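Local coordinates for protein geranyl diphosphate synthase small subunit (Antirrhinum majus, PDB 3QKC) that probably serves as the small regulatory subunit of a geranyl diphosphate synthase, partnering a large subunit in making the C10 precursor of monoterpenes, at residues 75-80 and 145-150. Residues are numbered along the deposited sequence; the frame is centred on the assembly and turned at random.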
loop_
_atom_site.group_PDB
_atom_site.type_symbol
_atom_site.label_atom_id
_atom_site.label_comp_id
_atom_site.label_asym_id
_atom_site.label_seq_id
_atom_site.Cartn_x
_atom_site.Cartn_y
_atom_site.Cartn_z
ATOM N N HIS A 75 3.875 -5.447 -11.070
ATOM C CA HIS A 75 5.150 -4.869 -11.439
ATOM C C HIS A 75 5.553 -3.814 -10.431
ATOM O O HIS A 75 6.679 -3.809 -9.977
ATOM C CB HIS A 75 5.118 -4.274 -12.856
ATOM C CG HIS A 75 6.350 -3.492 -13.206
ATOM N ND1 HIS A 75 7.565 -4.086 -13.474
ATOM C CD2 HIS A 75 6.558 -2.159 -13.312
ATOM C CE1 HIS A 75 8.466 -3.158 -13.741
ATOM N NE2 HIS A 75 7.879 -1.977 -13.651
ATOM N N LEU A 76 4.620 -2.947 -10.058
ATOM C CA LEU A 76 4.874 -1.878 -9.078
ATOM C C LEU A 76 5.200 -2.385 -7.670
ATOM O O LEU A 76 6.092 -1.830 -7.003
ATOM C CB LEU A 76 3.701 -0.878 -9.041
ATOM C CG LEU A 76 3.563 0.016 -10.307
ATOM C CD1 LEU A 76 2.157 0.585 -10.408
ATOM C CD2 LEU A 76 4.591 1.158 -10.347
ATOM N N MET A 77 4.519 -3.441 -7.208
ATOM C CA MET A 77 4.865 -3.989 -5.886
ATOM C C MET A 77 6.319 -4.398 -5.924
ATOM O O MET A 77 7.073 -4.119 -4.993
ATOM C CB MET A 77 4.007 -5.200 -5.473
ATOM C CG MET A 77 2.526 -4.925 -5.243
ATOM S SD MET A 77 2.120 -3.590 -4.098
ATOM C CE MET A 77 1.751 -2.319 -5.333
ATOM N N HIS A 78 6.686 -5.078 -7.010
ATOM C CA HIS A 78 8.045 -5.537 -7.245
ATOM C C HIS A 78 9.043 -4.386 -7.267
ATOM O O HIS A 78 10.132 -4.502 -6.678
ATOM C CB HIS A 78 8.105 -6.339 -8.553
ATOM C CG HIS A 78 9.474 -6.419 -9.184
ATOM N ND1 HIS A 78 10.458 -7.275 -8.739
ATOM C CD2 HIS A 78 9.981 -5.805 -10.283
ATOM C CE1 HIS A 78 11.527 -7.155 -9.506
ATOM N NE2 HIS A 78 11.259 -6.275 -10.457
ATOM N N VAL A 79 8.684 -3.307 -7.971
ATOM C CA VAL A 79 9.502 -2.095 -8.022
ATOM C C VAL A 79 9.645 -1.495 -6.636
ATOM O O VAL A 79 10.750 -1.079 -6.246
ATOM C CB VAL A 79 8.932 -1.020 -9.005
ATOM C CG1 VAL A 79 9.597 0.354 -8.771
ATOM C CG2 VAL A 79 9.133 -1.449 -10.444
ATOM N N ALA A 80 8.548 -1.440 -5.884
ATOM C CA ALA A 80 8.644 -0.906 -4.531
ATOM C C ALA A 80 9.605 -1.735 -3.651
ATOM O O ALA A 80 10.487 -1.169 -2.995
ATOM C CB ALA A 80 7.279 -0.731 -3.886
ATOM N N THR A 145 -2.470 -6.995 -1.763
ATOM C CA THR A 145 -2.098 -6.578 -0.408
ATOM C C THR A 145 -1.369 -7.703 0.323
ATOM O O THR A 145 -0.489 -7.456 1.164
ATOM C CB THR A 145 -3.309 -6.132 0.434
ATOM O OG1 THR A 145 -4.243 -7.211 0.550
ATOM C CG2 THR A 145 -3.993 -4.899 -0.167
ATOM N N ARG A 146 -1.728 -8.934 -0.027
ATOM C CA ARG A 146 -1.164 -10.133 0.581
ATOM C C ARG A 146 0.293 -10.329 0.145
ATOM O O ARG A 146 1.128 -10.785 0.919
ATOM C CB ARG A 146 -2.017 -11.348 0.189
ATOM C CG ARG A 146 -1.753 -12.612 0.995
ATOM C CD ARG A 146 -2.644 -13.809 0.573
ATOM N NE ARG A 146 -2.313 -14.404 -0.734
ATOM C CZ ARG A 146 -1.221 -15.130 -0.999
ATOM N NH1 ARG A 146 -0.304 -15.336 -0.056
ATOM N NH2 ARG A 146 -1.029 -15.638 -2.220
ATOM N N VAL A 147 0.597 -9.964 -1.094
ATOM C CA VAL A 147 1.936 -10.162 -1.638
ATOM C C VAL A 147 2.967 -9.181 -1.064
ATOM O O VAL A 147 4.133 -9.521 -0.863
ATOM C CB VAL A 147 1.940 -10.128 -3.190
ATOM C CG1 VAL A 147 1.794 -8.707 -3.724
ATOM C CG2 VAL A 147 3.208 -10.760 -3.718
ATOM N N MET A 148 2.522 -7.968 -0.787
ATOM C CA MET A 148 3.443 -6.913 -0.384
ATOM C C MET A 148 3.849 -7.100 1.077
ATOM O O MET A 148 4.973 -6.787 1.445
ATOM C CB MET A 148 2.799 -5.544 -0.641
ATOM C CG MET A 148 3.723 -4.319 -0.600
ATOM S SD MET A 148 5.120 -4.290 -1.784
ATOM C CE MET A 148 6.416 -4.798 -0.589
ATOM N N GLY A 149 2.958 -7.669 1.890
ATOM C CA GLY A 149 3.139 -7.657 3.350
ATOM C C GLY A 149 3.681 -8.876 4.072
ATOM O O GLY A 149 4.611 -9.546 3.601
ATOM N N SER A 150 3.086 -9.138 5.239
ATOM C CA SER A 150 3.513 -10.176 6.190
ATOM C C SER A 150 3.372 -11.619 5.699
ATOM O O SER A 150 3.944 -12.544 6.294
ATOM C CB SER A 150 2.730 -10.031 7.503
ATOM O OG SER A 150 2.439 -8.666 7.785
#
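Met77 and Met148 meet between helices 68-85 and 134-148, and the evidence lies in their sulfurs: Met77 SD stands 3.9 Å from Met148 SD. The same Met77 sulfur lies 4.0 Å from Met148 CB, while Met148 SD lies 4.0 Å from Met77 CB, so each thioether rests against the root of the other side chain. Both chains are bent at chi2 and chi3 and pass at a slant instead of running alongside each other. CG of Met148 lies anti to the backbone N (chi1 -166°), and the bend at chi2 (59°) then brings SD to 3.8 Å from Met77 O. The backbones come nearest at this same pair, with CA of Met77 and CA of Met148 6.4 Å apart. Val147 adds a slighter touch, its CG1 meeting Met77 CG at 4.1 Å; this valine also packs on Leu183 and Cys186 of helix 169-195. The contact thins out toward Gly149, where the chain leaves helical geometry, and the partly exposed Ser150 sits well away from helix 68-85. Beyond Met148 lies Pro117 of the second subunit, placing the pair beside the dimer interface of this all-helical fold, consistent with the prenyltransferase family. All three touching residues are buried, and the two segments bury 164 Å² between them, both sides summed; such chemistry implies apolar, dispersion-led packing of bent thioethers, with no polar bond between the two segments.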